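Local structure of SsDNA-binding protein essential for mitochondrial genome maintenance (Saccharomyces cerevisiae, 6CQK) at residues 21-32 against 44-55. The protein binds single-stranded DNA preferentially and cooperatively, takes part in mitochondrial DNA replication and stimulates the PIF1 helicase. Sequence-based numbering, arbitrary orientation.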
# COMPACT_ATOMS: atom_id res chain seq x y z
N SER A 21 -18.73 -17.22 -12.68
CA SER A 21 -19.09 -16.27 -11.74
C SER A 21 -20.44 -15.73 -11.94
O SER A 21 -20.54 -14.54 -11.95
CB SER A 21 -18.13 -15.10 -11.94
OG SER A 21 -18.63 -14.16 -12.90
N ALA A 22 -21.50 -16.48 -12.12
CA ALA A 22 -22.86 -15.79 -11.97
C ALA A 22 -23.19 -14.69 -12.96
O ALA A 22 -24.28 -14.65 -13.53
CB ALA A 22 -23.09 -15.26 -10.53
N ASN A 23 -22.26 -13.77 -13.11
CA ASN A 23 -22.18 -12.80 -14.21
C ASN A 23 -21.62 -13.42 -15.53
O ASN A 23 -21.62 -12.79 -16.58
CB ASN A 23 -21.24 -11.69 -13.73
CG ASN A 23 -21.95 -10.40 -13.43
OD1 ASN A 23 -23.19 -10.37 -13.27
ND2 ASN A 23 -21.18 -9.30 -13.36
N ASN A 24 -21.09 -14.64 -15.44
CA ASN A 24 -20.63 -15.46 -16.54
C ASN A 24 -19.24 -15.14 -16.93
O ASN A 24 -18.85 -15.26 -18.08
CB ASN A 24 -21.59 -15.53 -17.71
CG ASN A 24 -21.53 -16.87 -18.42
OD1 ASN A 24 -20.83 -17.80 -18.00
ND2 ASN A 24 -22.29 -16.99 -19.50
N ASN A 25 -18.46 -14.81 -15.94
CA ASN A 25 -17.04 -14.74 -16.11
C ASN A 25 -16.25 -15.91 -15.52
O ASN A 25 -16.57 -16.45 -14.49
CB ASN A 25 -16.54 -13.45 -15.49
CG ASN A 25 -16.85 -12.27 -16.35
OD1 ASN A 25 -17.89 -11.67 -16.17
ND2 ASN A 25 -16.00 -11.96 -17.33
N ARG A 26 -15.20 -16.26 -16.22
CA ARG A 26 -14.25 -17.17 -15.71
C ARG A 26 -13.47 -16.46 -14.71
O ARG A 26 -12.93 -15.39 -15.01
CB ARG A 26 -13.20 -17.64 -16.70
CG ARG A 26 -13.77 -18.61 -17.67
CD ARG A 26 -14.46 -19.75 -16.91
NE ARG A 26 -13.57 -20.89 -16.86
CZ ARG A 26 -13.89 -22.05 -16.29
NH1 ARG A 26 -15.04 -22.21 -15.61
NH2 ARG A 26 -13.03 -23.06 -16.35
N TYR A 27 -13.33 -17.12 -13.56
CA TYR A 27 -12.35 -16.70 -12.60
C TYR A 27 -11.60 -17.81 -11.97
O TYR A 27 -12.10 -18.96 -11.85
CB TYR A 27 -13.00 -15.92 -11.53
CG TYR A 27 -13.92 -16.70 -10.58
CD1 TYR A 27 -13.48 -17.22 -9.35
CD2 TYR A 27 -15.27 -16.82 -10.87
CE1 TYR A 27 -14.36 -17.86 -8.46
CE2 TYR A 27 -16.16 -17.44 -9.98
CZ TYR A 27 -15.71 -17.95 -8.79
OH TYR A 27 -16.61 -18.61 -7.99
N LEU A 28 -10.42 -17.43 -11.50
CA LEU A 28 -9.52 -18.32 -10.82
C LEU A 28 -9.57 -18.07 -9.30
O LEU A 28 -9.76 -16.95 -8.86
CB LEU A 28 -8.14 -18.05 -11.38
CG LEU A 28 -7.13 -19.14 -11.18
CD1 LEU A 28 -7.63 -20.47 -11.75
CD2 LEU A 28 -5.81 -18.73 -11.83
N LYS A 29 -9.51 -19.15 -8.53
CA LYS A 29 -9.53 -19.10 -7.03
C LYS A 29 -8.26 -19.73 -6.51
O LYS A 29 -7.80 -20.72 -7.06
CB LYS A 29 -10.74 -19.85 -6.39
CG LYS A 29 -11.95 -18.96 -5.98
CD LYS A 29 -11.89 -18.49 -4.50
CE LYS A 29 -12.83 -17.33 -4.25
NZ LYS A 29 -14.26 -17.66 -4.48
N TYR A 30 -7.66 -19.11 -5.51
CA TYR A 30 -6.56 -19.70 -4.78
C TYR A 30 -6.47 -19.00 -3.44
O TYR A 30 -7.06 -17.92 -3.23
CB TYR A 30 -5.24 -19.61 -5.56
CG TYR A 30 -4.62 -18.22 -5.65
CD1 TYR A 30 -4.99 -17.31 -6.64
CD2 TYR A 30 -3.66 -17.81 -4.75
CE1 TYR A 30 -4.42 -16.06 -6.72
CE2 TYR A 30 -3.10 -16.55 -4.85
CZ TYR A 30 -3.49 -15.67 -5.83
OH TYR A 30 -2.96 -14.38 -5.85
N SER A 31 -5.75 -19.62 -2.53
CA SER A 31 -5.57 -19.07 -1.20
C SER A 31 -4.07 -18.81 -0.91
O SER A 31 -3.22 -19.51 -1.47
CB SER A 31 -6.17 -19.99 -0.15
OG SER A 31 -5.67 -21.30 -0.34
N ILE A 32 -3.80 -17.74 -0.14
CA ILE A 32 -2.49 -17.35 0.28
C ILE A 32 -2.45 -17.59 1.79
O ILE A 32 -3.30 -17.08 2.51
CB ILE A 32 -2.24 -15.82 -0.01
CG1 ILE A 32 -2.28 -15.55 -1.50
CG2 ILE A 32 -0.87 -15.36 0.52
CD1 ILE A 32 -2.19 -14.10 -1.86
N TRP A 44 -5.24 -17.14 6.31
CA TRP A 44 -5.57 -17.66 4.99
C TRP A 44 -6.49 -16.67 4.28
O TRP A 44 -7.48 -16.21 4.88
CB TRP A 44 -6.28 -18.99 5.14
CG TRP A 44 -5.33 -20.01 5.62
CD1 TRP A 44 -4.99 -20.32 6.91
CD2 TRP A 44 -4.54 -20.84 4.78
NE1 TRP A 44 -4.03 -21.31 6.91
CE2 TRP A 44 -3.75 -21.67 5.62
CE3 TRP A 44 -4.43 -20.98 3.39
CZ2 TRP A 44 -2.86 -22.57 5.11
CZ3 TRP A 44 -3.57 -21.94 2.88
CH2 TRP A 44 -2.80 -22.72 3.72
N TYR A 45 -6.16 -16.29 3.06
CA TYR A 45 -6.94 -15.27 2.33
C TYR A 45 -7.25 -15.85 1.00
O TYR A 45 -6.33 -16.38 0.35
CB TYR A 45 -6.13 -13.99 2.14
CG TYR A 45 -5.85 -13.23 3.41
CD1 TYR A 45 -6.87 -12.60 4.09
CD2 TYR A 45 -4.54 -13.12 3.93
CE1 TYR A 45 -6.61 -11.88 5.29
CE2 TYR A 45 -4.28 -12.43 5.13
CZ TYR A 45 -5.32 -11.82 5.81
OH TYR A 45 -5.15 -11.08 6.95
N ASN A 46 -8.53 -15.83 0.63
CA ASN A 46 -8.95 -16.39 -0.64
C ASN A 46 -9.06 -15.29 -1.66
O ASN A 46 -9.72 -14.26 -1.42
CB ASN A 46 -10.27 -17.04 -0.49
CG ASN A 46 -10.23 -18.13 0.56
OD1 ASN A 46 -9.46 -19.11 0.44
ND2 ASN A 46 -11.05 -17.99 1.60
N ILE A 47 -8.31 -15.50 -2.73
CA ILE A 47 -8.13 -14.53 -3.77
C ILE A 47 -8.96 -14.96 -4.97
O ILE A 47 -9.03 -16.15 -5.27
CB ILE A 47 -6.67 -14.53 -4.26
CG1 ILE A 47 -5.71 -14.32 -3.10
CG2 ILE A 47 -6.45 -13.47 -5.34
CD1 ILE A 47 -6.04 -13.12 -2.22
N THR A 48 -9.57 -13.97 -5.64
CA THR A 48 -10.37 -14.22 -6.80
C THR A 48 -9.64 -13.49 -7.87
O THR A 48 -9.21 -12.39 -7.66
CB THR A 48 -11.79 -13.64 -6.61
OG1 THR A 48 -12.42 -14.26 -5.47
CG2 THR A 48 -12.64 -13.87 -7.81
N VAL A 49 -9.53 -14.09 -9.03
CA VAL A 49 -8.89 -13.47 -10.18
C VAL A 49 -9.74 -13.49 -11.46
O VAL A 49 -10.11 -14.56 -11.97
CB VAL A 49 -7.59 -14.15 -10.54
CG1 VAL A 49 -6.79 -13.22 -11.43
CG2 VAL A 49 -6.79 -14.50 -9.28
N PHE A 50 -10.10 -12.29 -11.92
CA PHE A 50 -10.74 -12.14 -13.20
C PHE A 50 -9.74 -11.70 -14.26
O PHE A 50 -9.86 -12.17 -15.37
CB PHE A 50 -11.89 -11.18 -13.13
CG PHE A 50 -13.00 -11.63 -12.25
CD1 PHE A 50 -13.87 -12.59 -12.64
CD2 PHE A 50 -13.17 -11.07 -11.01
CE1 PHE A 50 -14.90 -13.01 -11.81
CE2 PHE A 50 -14.21 -11.48 -10.16
CZ PHE A 50 -15.08 -12.45 -10.57
N ASN A 51 -8.80 -10.81 -13.95
CA ASN A 51 -7.92 -10.24 -14.97
C ASN A 51 -7.21 -11.34 -15.69
O ASN A 51 -6.39 -12.05 -15.14
CB ASN A 51 -6.93 -9.25 -14.37
CG ASN A 51 -5.83 -8.79 -15.34
OD1 ASN A 51 -4.96 -9.55 -15.75
ND2 ASN A 51 -5.87 -7.53 -15.69
N GLU A 52 -7.61 -11.53 -16.95
CA GLU A 52 -7.23 -12.73 -17.67
C GLU A 52 -5.71 -12.83 -17.87
O GLU A 52 -5.16 -13.94 -17.74
CB GLU A 52 -7.96 -12.81 -19.01
CG GLU A 52 -8.10 -14.23 -19.52
CD GLU A 52 -8.54 -14.20 -20.93
OE1 GLU A 52 -9.75 -14.24 -21.19
OE2 GLU A 52 -7.65 -14.07 -21.76
N PRO A 53 -5.05 -11.70 -18.16
CA PRO A 53 -3.58 -11.79 -18.26
C PRO A 53 -2.96 -12.36 -16.97
O PRO A 53 -2.05 -13.20 -17.06
CB PRO A 53 -3.15 -10.34 -18.50
CG PRO A 53 -4.33 -9.64 -19.07
CD PRO A 53 -5.57 -10.43 -18.72
N GLN A 54 -3.47 -11.95 -15.82
CA GLN A 54 -2.98 -12.46 -14.55
C GLN A 54 -3.40 -13.90 -14.34
O GLN A 54 -2.63 -14.71 -13.82
CB GLN A 54 -3.45 -11.58 -13.40
CG GLN A 54 -2.73 -10.26 -13.38
CD GLN A 54 -3.31 -9.27 -12.39
OE1 GLN A 54 -3.72 -9.65 -11.31
NE2 GLN A 54 -3.29 -8.00 -12.73
N ILE A 55 -4.61 -14.25 -14.75
CA ILE A 55 -5.06 -15.63 -14.68
C ILE A 55 -4.04 -16.51 -15.40
O ILE A 55 -3.67 -17.58 -14.89
CB ILE A 55 -6.47 -15.80 -15.27
CG1 ILE A 55 -7.50 -15.03 -14.44
CG2 ILE A 55 -6.83 -17.28 -15.34
CD1 ILE A 55 -8.92 -15.36 -14.76
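With CG lodged between its backbone N and carbonyl carbon (chi1 72°), Tyr30 swings its ring across to Ile47, its partner in the strand register, and lays one ring face against CB. The two residues belong to the antiparallel hairpin of strands 26-34 and 43-49 in the OB fold of this single-strand binding protein. Ile47 CB stands 3.9 Å from the centroid of the Tyr30 ring, a CH-pi contact, while Val49 CG2 meets the ring at its edge. Isoleucine suits this place because its two branches divide the packing: CG2 of Ile47 touches Tyr30 CE1, and its CG1 lies 3.7 Å from Ile32 CD1. The ring also packs edge-to-face with Phe16, and its hydroxyl hydrogen-bonds Gln94 on strand 89-99. A leucine in place of Tyr30 would probably uncover Ile47 CB and leave Gln94 OE1 without its hydroxyl mate. Farther along, Leu28 reaches CD2 to within 3.9 Å of Ile55 CG2, which brings helix 52-59 against the same apolar layer. Near the loop holding Ser21, the Tyr27 and Phe50 rings meet obliquely, their planes at 57°, and Ser21 CB adjoins the Phe50 edge. Six backbone bonds fix the register; the straightest runs from Ile47 N to Tyr30 O, 2.8 Å long with 172° at the hydrogen.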